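Local coordinates for surface layer protein (Geobacillus stearothermophilus, PDB 4UJ7) that probably self-assembles into the crystalline surface layer that coats the bacterial cell, represented here by two immunoglobulin-like domains of the longer protein, at residues Asn167-Asn172 with Gly195-Thr200; Ile115-Asp120 with Gly209-Glu214; Asp152-Val157 with Thr182-Thr187; Asn189-Val194 with Val213-Thr218; Gly108-Tyr113 with Val140-Ala145. All coordinates share one frame; numbering follows the deposited sequence. Where two conformers were deposited one is given.

Contact 1 of 5, residues Asn167-Asn172 with Gly195-Thr200; sequences NGVIVN and GKETLT. With CA (calcium ion), chain D.
Glu197 reaches from its strand to the 167-172 loop and closes a calcium site with it. Its CB lies 3.9 Å from Val169 CG1. The next atom, CG, packs against the CG2 methyl of Val171, and the stem of the glutamate runs past both valines in the opposite direction to theirs. CG is anti to the backbone N (chi1 -176°). The chain then bends at chi2 (77°), which swings the carboxylate round to the metal.

Both tip oxygens bind the calcium ion, Glu197 OE1 at 2.6 Å and Glu197 OE2 at 2.5 Å, a bidentate grip. Glu197 OE1 also accepts a bent hydrogen bond from Asn167 ND2 at 3.1 Å (138° at the hydrogen). The amide and carboxylate are nearly coplanar there. Glu197 OE2 takes a hydrogen bond from a water at 2.7 Å. That water in turn accepts from Val171 N, which also ties the carboxylate to the start of strand 171-178.

The loop supplies Asn167 OD1 at 2.4 Å from the calcium and Val169 O at 2.3 Å from it. Asn167 OD1 also accepts from Val169 N, which approaches from above the carbonyl plane. This Asx turn presents both ligands together. Another water, Glu162 and Asp165 complete the sphere.

The site links the two sheets of the domain. Strand 195-203 lies between strands 206-216 and 158-160 in one sheet, whereas 171-178 belongs to the other. Beyond the metal, Val171 touches Leu199, which also packs on Val213 of strand 206-216 and on Ile186 of strand 181-188.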
# COMPACT_ATOMS: atom_id res chain seq x y z
N ASN A 167 -14.66 -22.76 3.31
CA ASN A 167 -14.12 -22.40 4.62
C ASN A 167 -14.93 -21.38 5.43
O ASN A 167 -14.48 -20.96 6.51
CB ASN A 167 -12.66 -21.92 4.48
CG ASN A 167 -12.54 -20.61 3.74
OD1 ASN A 167 -13.46 -20.19 3.05
ND2 ASN A 167 -11.40 -19.94 3.89
N GLY A 168 -16.11 -20.98 4.95
CA GLY A 168 -16.94 -20.04 5.71
C GLY A 168 -16.49 -18.57 5.66
O GLY A 168 -17.05 -17.72 6.35
N VAL A 169 -15.46 -18.30 4.86
CA VAL A 169 -14.97 -16.93 4.64
C VAL A 169 -15.30 -16.58 3.21
O VAL A 169 -14.84 -17.24 2.28
CB VAL A 169 -13.45 -16.82 4.88
CG1 VAL A 169 -12.97 -15.37 4.75
CG2 VAL A 169 -13.08 -17.36 6.25
N ILE A 170 -16.10 -15.53 3.04
CA ILE A 170 -16.65 -15.20 1.73
C ILE A 170 -16.47 -13.71 1.49
O ILE A 170 -16.94 -12.87 2.30
CB ILE A 170 -18.14 -15.63 1.60
CG1 ILE A 170 -18.32 -17.06 2.12
CG2 ILE A 170 -18.57 -15.52 0.15
CD1 ILE A 170 -19.77 -17.44 2.41
N VAL A 171 -15.79 -13.38 0.39
CA VAL A 171 -15.52 -11.97 0.06
C VAL A 171 -15.87 -11.64 -1.38
O VAL A 171 -15.91 -12.53 -2.24
CB VAL A 171 -14.05 -11.56 0.33
CG1 VAL A 171 -13.69 -11.74 1.79
CG2 VAL A 171 -13.09 -12.37 -0.54
N ASN A 172 -16.16 -10.36 -1.62
CA ASN A 172 -16.31 -9.83 -2.98
C ASN A 172 -15.09 -9.04 -3.36
O ASN A 172 -14.49 -8.39 -2.52
CB ASN A 172 -17.55 -8.95 -3.08
CG ASN A 172 -18.82 -9.74 -3.34
OD1 ASN A 172 -18.80 -10.78 -4.02
ND2 ASN A 172 -19.93 -9.25 -2.84
N GLY A 195 -10.94 -16.15 9.21
CA GLY A 195 -9.81 -16.90 8.68
C GLY A 195 -9.26 -16.27 7.42
O GLY A 195 -9.70 -15.19 7.02
N LYS A 196 -8.33 -16.98 6.79
CA LYS A 196 -7.71 -16.57 5.54
C LYS A 196 -8.55 -16.98 4.33
O LYS A 196 -9.15 -18.08 4.30
CB LYS A 196 -6.32 -17.22 5.40
CG LYS A 196 -5.30 -16.85 6.48
CD LYS A 196 -4.98 -15.36 6.42
CE LYS A 196 -3.95 -14.92 7.45
NZ LYS A 196 -2.56 -15.18 7.00
N GLU A 197 -8.57 -16.11 3.32
CA GLU A 197 -9.16 -16.43 2.03
C GLU A 197 -8.15 -16.12 0.93
O GLU A 197 -7.67 -15.00 0.83
CB GLU A 197 -10.46 -15.63 1.83
CG GLU A 197 -11.23 -15.96 0.54
CD GLU A 197 -12.02 -17.25 0.59
OE1 GLU A 197 -11.81 -18.09 1.49
OE2 GLU A 197 -12.89 -17.42 -0.29
N THR A 198 -7.83 -17.13 0.12
CA THR A 198 -6.86 -16.99 -0.96
C THR A 198 -7.47 -16.31 -2.19
O THR A 198 -8.46 -16.80 -2.75
CB THR A 198 -6.26 -18.36 -1.34
OG1 THR A 198 -5.63 -18.91 -0.18
CG2 THR A 198 -5.21 -18.22 -2.44
N LEU A 199 -6.89 -15.19 -2.61
CA LEU A 199 -7.27 -14.56 -3.87
C LEU A 199 -6.25 -14.85 -4.95
O LEU A 199 -5.06 -14.75 -4.72
CB LEU A 199 -7.42 -13.05 -3.71
CG LEU A 199 -8.35 -12.60 -2.58
CD1 LEU A 199 -8.42 -11.07 -2.51
CD2 LEU A 199 -9.75 -13.19 -2.75
N THR A 200 -6.74 -15.18 -6.14
CA THR A 200 -5.88 -15.49 -7.28
C THR A 200 -5.88 -14.33 -8.26
O THR A 200 -6.95 -13.83 -8.64
CB THR A 200 -6.31 -16.81 -7.97
OG1 THR A 200 -6.28 -17.85 -6.98
CG2 THR A 200 -5.37 -17.18 -9.11
CA CA D . -14.18 -19.07 1.08
O HOH W 1 -14.72 -15.61 -1.16
O HOH W 2 -15.71 -18.27 -0.61

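Contact 2 of 5, residues Ile115-Asp120 with Gly209-Glu214; sequences IKVLDD and GTVDVE. With CA (calcium ion), chain C.
Residues 115-117 and 209-214 run in nearly the same direction, 15° apart. Their axes come no closer than 8.4 Å, and the nearest CA atoms, of Ile115 and Val211, are 7.2 Å apart. This is too wide for backbone pairing; Ile115, Val117 and Val211 bridge the gap.

Ile115 does most of the touching, with two branches. Its CG1 is anti to the carbonyl carbon (chi1 -57°), and the extended ethyl arm carries CD1 over the backbone of Gly209, 3.8 Å from Gly209 C. Glycine has no side chain in the way there. The other branch, Ile115 CG2, rests 3.9 Å from Val211 CB. Further along, Val117 CG2 meets Val211 CG2 at 4.0 Å. The side chains that meet are all apolar, and the contact lies near the surface.

After Val117 the chain leaves its strand and turns to a calcium ion. Asp119 OD2 binds the metal at 2.4 Å and Asp120 OD1 binds it at 2.5 Å, each with one oxygen. Two waters, the backbone O atoms of Lys122 and Asp135, and Asn133 OD1 complete seven ligands. Asp119 OD1 is held by Gln137 N, which helps fix its carboxylate.

Strand 110-117 pairs with 135-144 in one sheet. After the calcium loop, strand 122-124 pairs in parallel with 206-216 in the other. Such a switch of the first strand between sheets is found in many immunoglobulin-like sandwiches.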
# COMPACT_ATOMS: atom_id res chain seq x y z
N ILE A 115 2.09 -7.97 -6.00
CA ILE A 115 0.74 -7.82 -5.49
C ILE A 115 0.85 -7.08 -4.16
O ILE A 115 1.42 -7.59 -3.19
CB ILE A 115 0.05 -9.19 -5.34
CG1 ILE A 115 0.05 -9.92 -6.70
CG2 ILE A 115 -1.35 -9.00 -4.77
CD1 ILE A 115 -0.27 -11.41 -6.62
N LYS A 116 0.34 -5.86 -4.15
CA LYS A 116 0.53 -4.96 -3.03
C LYS A 116 -0.75 -4.78 -2.19
O LYS A 116 -1.80 -4.42 -2.73
CB LYS A 116 0.96 -3.60 -3.57
CG LYS A 116 1.18 -2.58 -2.50
CD LYS A 116 2.64 -2.56 -2.12
CE LYS A 116 2.83 -1.60 -0.95
NZ LYS A 116 2.51 -2.30 0.32
N VAL A 117 -0.64 -5.01 -0.88
CA VAL A 117 -1.75 -4.74 0.06
C VAL A 117 -1.56 -3.34 0.61
O VAL A 117 -0.56 -3.06 1.30
CB VAL A 117 -1.75 -5.77 1.21
CG1 VAL A 117 -2.84 -5.46 2.24
CG2 VAL A 117 -1.88 -7.18 0.67
N LEU A 118 -2.51 -2.45 0.33
CA LEU A 118 -2.38 -1.03 0.70
C LEU A 118 -2.77 -0.74 2.15
O LEU A 118 -2.22 0.16 2.78
CB LEU A 118 -3.17 -0.15 -0.25
CG LEU A 118 -2.75 -0.13 -1.72
CD1 LEU A 118 -3.78 0.64 -2.54
CD2 LEU A 118 -1.35 0.45 -1.91
N ASP A 119 -3.73 -1.51 2.66
CA ASP A 119 -4.22 -1.34 4.02
C ASP A 119 -3.59 -2.38 4.95
O ASP A 119 -2.44 -2.77 4.76
CB ASP A 119 -5.76 -1.40 4.04
CG ASP A 119 -6.28 -2.76 3.64
OD1 ASP A 119 -5.78 -3.31 2.62
OD2 ASP A 119 -7.14 -3.27 4.38
N ASP A 120 -4.34 -2.83 5.96
CA ASP A 120 -3.86 -3.87 6.88
C ASP A 120 -4.05 -5.31 6.39
O ASP A 120 -3.59 -6.24 7.03
CB ASP A 120 -4.47 -3.70 8.28
CG ASP A 120 -5.97 -3.99 8.33
OD1 ASP A 120 -6.60 -4.17 7.26
OD2 ASP A 120 -6.51 -4.03 9.46
N GLY A 209 -0.11 -14.68 -9.47
CA GLY A 209 0.20 -15.04 -8.08
C GLY A 209 -1.06 -15.12 -7.25
O GLY A 209 -2.15 -15.08 -7.80
N THR A 210 -0.89 -15.25 -5.94
CA THR A 210 -1.99 -15.24 -4.98
C THR A 210 -1.70 -14.32 -3.81
O THR A 210 -0.54 -14.00 -3.53
CB THR A 210 -2.33 -16.65 -4.43
OG1 THR A 210 -1.22 -17.17 -3.69
CG2 THR A 210 -2.72 -17.59 -5.56
N VAL A 211 -2.75 -13.87 -3.14
CA VAL A 211 -2.62 -13.11 -1.90
C VAL A 211 -3.73 -13.55 -0.95
O VAL A 211 -4.88 -13.73 -1.37
CB VAL A 211 -2.64 -11.57 -2.15
CG1 VAL A 211 -3.95 -11.11 -2.78
CG2 VAL A 211 -2.32 -10.80 -0.87
N ASP A 212 -3.39 -13.75 0.31
CA ASP A 212 -4.36 -14.15 1.31
C ASP A 212 -4.88 -12.91 2.02
O ASP A 212 -4.10 -12.15 2.59
CB ASP A 212 -3.74 -15.11 2.32
CG ASP A 212 -3.65 -16.54 1.80
OD1 ASP A 212 -3.99 -16.80 0.63
OD2 ASP A 212 -3.22 -17.41 2.58
N VAL A 213 -6.18 -12.68 1.96
CA VAL A 213 -6.82 -11.70 2.83
C VAL A 213 -7.35 -12.38 4.08
O VAL A 213 -7.50 -13.60 4.10
CB VAL A 213 -7.92 -10.89 2.11
CG1 VAL A 213 -7.31 -10.11 0.95
CG2 VAL A 213 -9.07 -11.79 1.63
N GLU A 214 -7.58 -11.62 5.14
CA GLU A 214 -8.03 -12.20 6.40
C GLU A 214 -9.30 -11.53 6.90
O GLU A 214 -9.36 -10.30 7.00
CB GLU A 214 -6.93 -12.08 7.48
CG GLU A 214 -7.22 -12.86 8.75
CD GLU A 214 -6.18 -12.66 9.85
OE1 GLU A 214 -5.17 -11.97 9.61
OE2 GLU A 214 -6.39 -13.20 10.97
CA CA C . -8.64 -3.30 6.20
O HOH W 3 -10.25 -1.39 5.56
O HOH W 4 -7.41 -1.31 6.97

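Contact 3 of 5, residues Asp152-Val157 with Thr182-Thr187; sequences DITNDV and TVYVIT
Thr154, which closes an Asx turn begun by Asp152 in the immunoglobulin-like domain, presses its methyl onto strand 181-188. This is the tight part of the contact. Thr154 CB lies 3.5 Å from Thr182 O. Thr154 CG2 meets Thr182 CG2 at 3.9 Å and Tyr184 N at 3.8 Å. The hydroxyl is turned the other way. Thr154 OG1 donates to Asp152 OD1 at 2.6 Å and accepts from Val140 N. The same Asp152 OD1 takes the Thr154 backbone N at 3.1 Å, nearly straight (164°). Two bonds on one oxygen thus fix how the threonine is set against the strand.

The outer side is solvent-facing. Asn155 is exposed and crosses Thr182 at about a right angle, touching it mainly with its CB, 3.4 Å from Thr182 OG1, while making no hydrogen bond to it. That hydroxyl is hydrogen-bonded with Thr177 OG1, and Asn155 packs beside it.

On the buried side, the Tyr184 ring reaches the far end of the 152-157 loop, and its OH is hydrogen-bonded with Ile159 N. Val157 meets the ring with two groups. Val157 CG2 touches Tyr184 CE2 at 4.1 Å, and Val157 O lies in the ring plane at the edge, 3.8 Å from Tyr184 CE2.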
# COMPACT_ATOMS: atom_id res chain seq x y z
N ASP A 152 1.42 0.28 -13.28
CA ASP A 152 0.35 -0.16 -12.39
C ASP A 152 -0.69 -0.86 -13.27
O ASP A 152 -1.38 -0.23 -14.06
CB ASP A 152 -0.24 1.05 -11.65
CG ASP A 152 -1.39 0.69 -10.73
OD1 ASP A 152 -1.99 -0.38 -10.91
OD2 ASP A 152 -1.71 1.51 -9.84
N ILE A 153 -0.77 -2.19 -13.13
CA ILE A 153 -1.58 -3.02 -14.01
C ILE A 153 -2.85 -3.51 -13.32
O ILE A 153 -3.50 -4.45 -13.78
CB ILE A 153 -0.78 -4.23 -14.61
CG1 ILE A 153 -0.29 -5.21 -13.53
CG2 ILE A 153 0.37 -3.73 -15.49
CD1 ILE A 153 0.14 -6.55 -14.09
N THR A 154 -3.24 -2.84 -12.24
CA THR A 154 -4.42 -3.24 -11.46
C THR A 154 -5.68 -3.36 -12.30
O THR A 154 -6.49 -4.26 -12.08
CB THR A 154 -4.68 -2.28 -10.27
OG1 THR A 154 -3.45 -2.10 -9.56
CG2 THR A 154 -5.71 -2.86 -9.32
N ASN A 155 -5.85 -2.45 -13.26
CA ASN A 155 -7.02 -2.48 -14.13
C ASN A 155 -7.00 -3.63 -15.15
O ASN A 155 -8.05 -4.01 -15.67
CB ASN A 155 -7.19 -1.15 -14.84
CG ASN A 155 -8.58 -0.98 -15.42
OD1 ASN A 155 -9.58 -1.38 -14.81
ND2 ASN A 155 -8.66 -0.40 -16.60
N ASP A 156 -5.82 -4.18 -15.40
CA ASP A 156 -5.64 -5.21 -16.44
C ASP A 156 -5.86 -6.62 -15.92
O ASP A 156 -6.11 -7.55 -16.70
CB ASP A 156 -4.23 -5.13 -17.03
CG ASP A 156 -3.92 -3.77 -17.64
OD1 ASP A 156 -4.82 -3.15 -18.25
OD2 ASP A 156 -2.76 -3.34 -17.53
N VAL A 157 -5.76 -6.79 -14.60
CA VAL A 157 -5.81 -8.11 -13.99
C VAL A 157 -7.24 -8.45 -13.59
O VAL A 157 -8.11 -7.58 -13.55
CB VAL A 157 -4.87 -8.22 -12.75
CG1 VAL A 157 -3.43 -7.88 -13.10
CG2 VAL A 157 -5.35 -7.35 -11.59
N THR A 182 -6.83 2.71 -10.61
CA THR A 182 -7.66 1.56 -10.22
C THR A 182 -7.17 0.90 -8.93
O THR A 182 -5.98 0.62 -8.78
CB THR A 182 -7.69 0.52 -11.37
OG1 THR A 182 -8.25 1.12 -12.54
CG2 THR A 182 -8.51 -0.72 -10.99
N VAL A 183 -8.10 0.66 -7.99
CA VAL A 183 -7.82 -0.14 -6.79
C VAL A 183 -8.76 -1.35 -6.81
O VAL A 183 -9.94 -1.21 -7.15
CB VAL A 183 -8.03 0.69 -5.50
CG1 VAL A 183 -7.78 -0.13 -4.26
CG2 VAL A 183 -7.12 1.92 -5.52
N TYR A 184 -8.25 -2.53 -6.45
CA TYR A 184 -9.15 -3.68 -6.30
C TYR A 184 -9.61 -3.72 -4.84
O TYR A 184 -8.78 -3.82 -3.92
CB TYR A 184 -8.41 -4.97 -6.66
CG TYR A 184 -9.07 -5.80 -7.75
CD1 TYR A 184 -10.30 -6.42 -7.53
CD2 TYR A 184 -8.45 -5.98 -8.99
CE1 TYR A 184 -10.92 -7.19 -8.51
CE2 TYR A 184 -9.05 -6.76 -9.98
CZ TYR A 184 -10.28 -7.36 -9.74
OH TYR A 184 -10.90 -8.13 -10.71
N VAL A 185 -10.91 -3.61 -4.63
CA VAL A 185 -11.48 -3.45 -3.29
C VAL A 185 -12.15 -4.75 -2.90
O VAL A 185 -13.04 -5.25 -3.61
CB VAL A 185 -12.46 -2.27 -3.24
CG1 VAL A 185 -13.05 -2.12 -1.84
CG2 VAL A 185 -11.75 -0.98 -3.65
N ILE A 186 -11.72 -5.29 -1.76
CA ILE A 186 -12.23 -6.56 -1.25
C ILE A 186 -13.12 -6.27 -0.04
O ILE A 186 -12.72 -5.56 0.89
CB ILE A 186 -11.05 -7.48 -0.81
CG1 ILE A 186 -9.88 -7.47 -1.82
CG2 ILE A 186 -11.57 -8.90 -0.56
CD1 ILE A 186 -10.27 -7.85 -3.23
N THR A 187 -14.34 -6.82 -0.03
CA THR A 187 -15.27 -6.61 1.09
C THR A 187 -15.90 -7.94 1.51
O THR A 187 -15.90 -8.90 0.74
CB THR A 187 -16.39 -5.64 0.70
OG1 THR A 187 -17.01 -6.10 -0.51
CG2 THR A 187 -15.85 -4.20 0.51

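Contact 4 of 5, residues Asn189-Val194 with Val213-Thr218; sequences NGSKKV and VEVIDT
Val194 lies over the backbone of Val215, with its CB 3.3 Å from Val215 O. It ends the loop that carries the chain from strand 181-188 in one sheet of the immunoglobulin-like sandwich to strand 195-203 in the other. Its partner is the end of strand 206-216 and the residues that follow.

The CG1 methyl of Val194 is anti to the carbonyl carbon (chi1 -58°). This carries it along the partner chain, to 3.8 Å from Asp217 N and 3.9 Å from Asp217 CB. The touch is with the stem of the aspartate. Its carboxylate is engaged with other partners: OD1 with Thr219 OG1, and OD2 in a salt bridge with Lys125.

Val215 points toward the loop and is buried. Its two methyls meet different parts of the loop. Val215 CG2 lies 4.0 Å from Ser191 OG, a plain packing contact. That oxygen is hydrogen-bonded with Ile170 N and Asp188 OD1, so it ties the loop to its own neighbours. Val215 also packs on Val169, whose carbonyl is a calcium ligand. Backbone bonds from Gly168 to Lys192 and Lys193 join the loop to the same calcium-binding segment.

One polar atom is covered without compensation. Lys193 O lies against the other methyl, 4.0 Å from Val215 CG1, and has no hydrogen-bonding partner in the model.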
# COMPACT_ATOMS: atom_id res chain seq x y z
N ASN A 189 -18.70 -10.65 2.15
CA ASN A 189 -19.96 -11.05 1.52
C ASN A 189 -20.57 -12.22 2.28
O ASN A 189 -20.67 -13.33 1.75
CB ASN A 189 -19.70 -11.45 0.06
CG ASN A 189 -20.99 -11.74 -0.70
OD1 ASN A 189 -22.04 -11.18 -0.40
ND2 ASN A 189 -20.90 -12.60 -1.71
N GLY A 190 -20.97 -11.98 3.52
CA GLY A 190 -21.64 -13.00 4.34
C GLY A 190 -20.77 -14.08 4.96
O GLY A 190 -21.24 -15.21 5.16
N SER A 191 -19.52 -13.75 5.29
CA SER A 191 -18.65 -14.68 6.02
C SER A 191 -19.29 -15.15 7.32
O SER A 191 -19.80 -14.33 8.08
CB SER A 191 -17.31 -14.01 6.38
OG SER A 191 -16.55 -13.75 5.20
N LYS A 192 -19.26 -16.45 7.56
CA LYS A 192 -19.74 -17.02 8.82
C LYS A 192 -18.61 -17.26 9.82
O LYS A 192 -18.85 -17.37 11.04
CB LYS A 192 -20.50 -18.31 8.57
CG LYS A 192 -21.78 -18.10 7.77
CD LYS A 192 -22.77 -19.21 8.04
CE LYS A 192 -24.12 -18.87 7.44
NZ LYS A 192 -24.98 -20.08 7.40
N LYS A 193 -17.38 -17.36 9.30
CA LYS A 193 -16.22 -17.66 10.12
C LYS A 193 -15.12 -16.65 9.87
O LYS A 193 -15.10 -15.98 8.85
CB LYS A 193 -15.65 -19.05 9.77
CG LYS A 193 -16.58 -20.24 9.99
CD LYS A 193 -15.79 -21.52 9.70
CE LYS A 193 -16.67 -22.68 9.30
NZ LYS A 193 -17.19 -23.40 10.50
N VAL A 194 -14.17 -16.59 10.79
CA VAL A 194 -12.94 -15.83 10.58
C VAL A 194 -11.91 -16.74 9.90
O VAL A 194 -12.00 -17.98 9.99
CB VAL A 194 -12.37 -15.27 11.90
CG1 VAL A 194 -13.39 -14.37 12.59
CG2 VAL A 194 -11.96 -16.41 12.83
N VAL A 213 -6.18 -12.68 1.96
CA VAL A 213 -6.82 -11.70 2.83
C VAL A 213 -7.35 -12.38 4.08
O VAL A 213 -7.50 -13.60 4.10
CB VAL A 213 -7.92 -10.89 2.11
CG1 VAL A 213 -7.31 -10.11 0.95
CG2 VAL A 213 -9.07 -11.79 1.63
N GLU A 214 -7.58 -11.62 5.14
CA GLU A 214 -8.03 -12.20 6.40
C GLU A 214 -9.30 -11.53 6.90
O GLU A 214 -9.36 -10.30 7.00
CB GLU A 214 -6.93 -12.08 7.48
CG GLU A 214 -7.22 -12.86 8.75
CD GLU A 214 -6.18 -12.66 9.85
OE1 GLU A 214 -5.17 -11.97 9.61
OE2 GLU A 214 -6.39 -13.20 10.97
N VAL A 215 -10.31 -12.34 7.20
CA VAL A 215 -11.48 -11.84 7.91
C VAL A 215 -11.25 -12.07 9.40
O VAL A 215 -10.89 -13.18 9.82
CB VAL A 215 -12.79 -12.50 7.40
CG1 VAL A 215 -13.96 -12.17 8.31
CG2 VAL A 215 -13.09 -11.99 6.00
N ILE A 216 -11.39 -11.00 10.16
CA ILE A 216 -11.29 -11.03 11.63
C ILE A 216 -12.64 -10.60 12.22
O ILE A 216 -13.53 -10.13 11.50
CB ILE A 216 -10.12 -10.14 12.16
CG1 ILE A 216 -10.40 -8.65 11.88
CG2 ILE A 216 -8.79 -10.60 11.58
CD1 ILE A 216 -9.44 -7.66 12.56
N ASP A 217 -12.81 -10.75 13.53
CA ASP A 217 -13.99 -10.23 14.20
C ASP A 217 -13.60 -9.79 15.60
O ASP A 217 -13.37 -10.62 16.48
CB ASP A 217 -15.09 -11.30 14.27
CG ASP A 217 -16.44 -10.74 14.73
OD1 ASP A 217 -16.47 -9.76 15.50
OD2 ASP A 217 -17.49 -11.29 14.31
N THR A 218 -13.53 -8.47 15.81
CA THR A 218 -13.03 -7.94 17.09
C THR A 218 -14.14 -7.63 18.09
O THR A 218 -13.87 -6.98 19.10
CB THR A 218 -12.15 -6.69 16.89
OG1 THR A 218 -12.92 -5.65 16.28
CG2 THR A 218 -10.90 -7.01 16.04

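Contact 5 of 5, residues Gly108-Tyr113 with Val140-Ala145; sequences GPVANY and VYAVDA
A classic beta bulge joins strands 110-117 and 135-144, where Ala111 and Asn112 both face Val143. Val143 O accepts from two backbone donors, Ala111 N at 2.7 Å and Asn112 N at 3.1 Å. Val143 N returns a bond to Asn112 O at 2.9 Å. The strands are antiparallel but strongly twisted, with 135° between the directions of 110-113 and 140-144. Next along, Tyr113 and Ala142 form a non-hydrogen-bonded pair on one face, where Tyr113 CA also makes a CH contact with Tyr141 O at 3.2 Å.

Small apolar groups fill in around the bulge. Val110 CG2 meets Ala142 CB at 3.7 Å, and Ala111 CB touches Ala145 CB at 4.1 Å. Two waters add bridges between the strands. One joins Pro109 O and Ala145 N. The other donates to Asn112 OD1 and Asp144 O.

Before the strand, Gly108 N donates to Asp144 OD2 at 3.0 Å, almost straight (170°). Asp144 OD1 accepts from Asn148 N, so one carboxylate joins the incoming chain to the turn after its own strand. The arrangement is that of a beta bulge in the first strand of an immunoglobulin-like domain, where 110-117 pairs with 135-144.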
# COMPACT_ATOMS: atom_id res chain seq x y z
N GLY A 108 13.01 -0.43 -17.45
CA GLY A 108 13.20 -1.53 -18.39
C GLY A 108 11.95 -2.36 -18.61
O GLY A 108 10.89 -2.04 -18.07
N PRO A 109 12.05 -3.45 -19.40
CA PRO A 109 10.89 -4.31 -19.64
C PRO A 109 10.46 -5.03 -18.36
O PRO A 109 11.26 -5.18 -17.43
CB PRO A 109 11.42 -5.32 -20.66
CG PRO A 109 12.59 -4.65 -21.29
CD PRO A 109 13.23 -3.90 -20.16
N VAL A 110 9.21 -5.48 -18.31
CA VAL A 110 8.69 -6.17 -17.13
C VAL A 110 9.44 -7.48 -16.86
O VAL A 110 9.62 -8.30 -17.78
CB VAL A 110 7.18 -6.44 -17.23
CG1 VAL A 110 6.66 -7.03 -15.93
CG2 VAL A 110 6.43 -5.16 -17.56
N ALA A 111 9.88 -7.66 -15.61
CA ALA A 111 10.55 -8.89 -15.18
C ALA A 111 9.62 -9.73 -14.31
O ALA A 111 9.49 -10.93 -14.52
CB ALA A 111 11.85 -8.59 -14.45
N ASN A 112 8.98 -9.09 -13.33
CA ASN A 112 7.96 -9.76 -12.52
C ASN A 112 6.89 -8.79 -11.99
O ASN A 112 6.88 -7.62 -12.36
CB ASN A 112 8.58 -10.64 -11.39
CG ASN A 112 9.47 -9.86 -10.43
OD1 ASN A 112 9.35 -8.64 -10.28
ND2 ASN A 112 10.34 -10.58 -9.72
N TYR A 113 6.01 -9.30 -11.13
CA TYR A 113 4.86 -8.54 -10.66
C TYR A 113 4.84 -8.55 -9.15
O TYR A 113 5.34 -9.48 -8.52
CB TYR A 113 3.55 -9.12 -11.21
CG TYR A 113 3.60 -9.29 -12.71
CD1 TYR A 113 4.11 -10.46 -13.28
CD2 TYR A 113 3.21 -8.25 -13.56
CE1 TYR A 113 4.20 -10.60 -14.65
CE2 TYR A 113 3.28 -8.39 -14.94
CZ TYR A 113 3.78 -9.57 -15.48
OH TYR A 113 3.87 -9.74 -16.84
N VAL A 140 -1.75 -4.08 -8.25
CA VAL A 140 -0.78 -4.99 -8.86
C VAL A 140 0.17 -4.16 -9.73
O VAL A 140 -0.27 -3.45 -10.62
CB VAL A 140 -1.45 -6.11 -9.68
CG1 VAL A 140 -0.40 -7.08 -10.22
CG2 VAL A 140 -2.45 -6.89 -8.83
N TYR A 141 1.47 -4.25 -9.43
CA TYR A 141 2.51 -3.53 -10.18
C TYR A 141 3.32 -4.43 -11.09
O TYR A 141 3.62 -5.58 -10.75
CB TYR A 141 3.49 -2.84 -9.23
CG TYR A 141 2.85 -1.81 -8.33
CD1 TYR A 141 2.45 -0.58 -8.83
CD2 TYR A 141 2.64 -2.08 -6.99
CE1 TYR A 141 1.86 0.37 -8.01
CE2 TYR A 141 2.05 -1.14 -6.16
CZ TYR A 141 1.66 0.07 -6.68
OH TYR A 141 1.10 1.01 -5.85
N ALA A 142 3.70 -3.88 -12.24
CA ALA A 142 4.75 -4.46 -13.07
C ALA A 142 6.12 -3.88 -12.67
O ALA A 142 6.27 -2.67 -12.47
CB ALA A 142 4.45 -4.21 -14.54
N VAL A 143 7.12 -4.75 -12.57
CA VAL A 143 8.43 -4.41 -12.03
C VAL A 143 9.53 -4.86 -13.00
O VAL A 143 9.51 -6.00 -13.45
CB VAL A 143 8.61 -5.09 -10.64
CG1 VAL A 143 9.98 -4.80 -10.05
CG2 VAL A 143 7.52 -4.62 -9.69
N ASP A 144 10.48 -3.98 -13.31
CA ASP A 144 11.58 -4.38 -14.21
C ASP A 144 12.64 -5.19 -13.47
O ASP A 144 12.53 -5.42 -12.26
CB ASP A 144 12.16 -3.18 -14.98
CG ASP A 144 12.99 -2.24 -14.12
OD1 ASP A 144 13.43 -2.60 -13.00
OD2 ASP A 144 13.22 -1.10 -14.56
N ALA A 145 13.67 -5.63 -14.19
CA ALA A 145 14.67 -6.55 -13.63
C ALA A 145 15.44 -5.96 -12.45
O ALA A 145 15.92 -6.71 -11.59
CB ALA A 145 15.64 -7.01 -14.72
O HOH W 5 13.82 -5.60 -17.01
O HOH W 6 12.05 -7.58 -10.63

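All five contacts lie in the second, calcium-binding domain. None is fully buried: contacts 1, 3 and 5 are partly so, and contacts 2 and 4 lie nearer the surface. Contact 5 is pairing within one sheet and rests on backbone bonds. Contact 2 uses the same strand 110-117 further on, but packs apolar groups between sheets. Contacts 2 and 4 share Val213 and Glu214 on strand 206-216, next to strand 195-203 of contact 1. Metal chemistry dominates contact 1, whereas in contact 2, of the two segments only 115-120 reaches the calcium. Contact 3 packs a loop on strand 181-188 and is bonded to contact 5 through Val140.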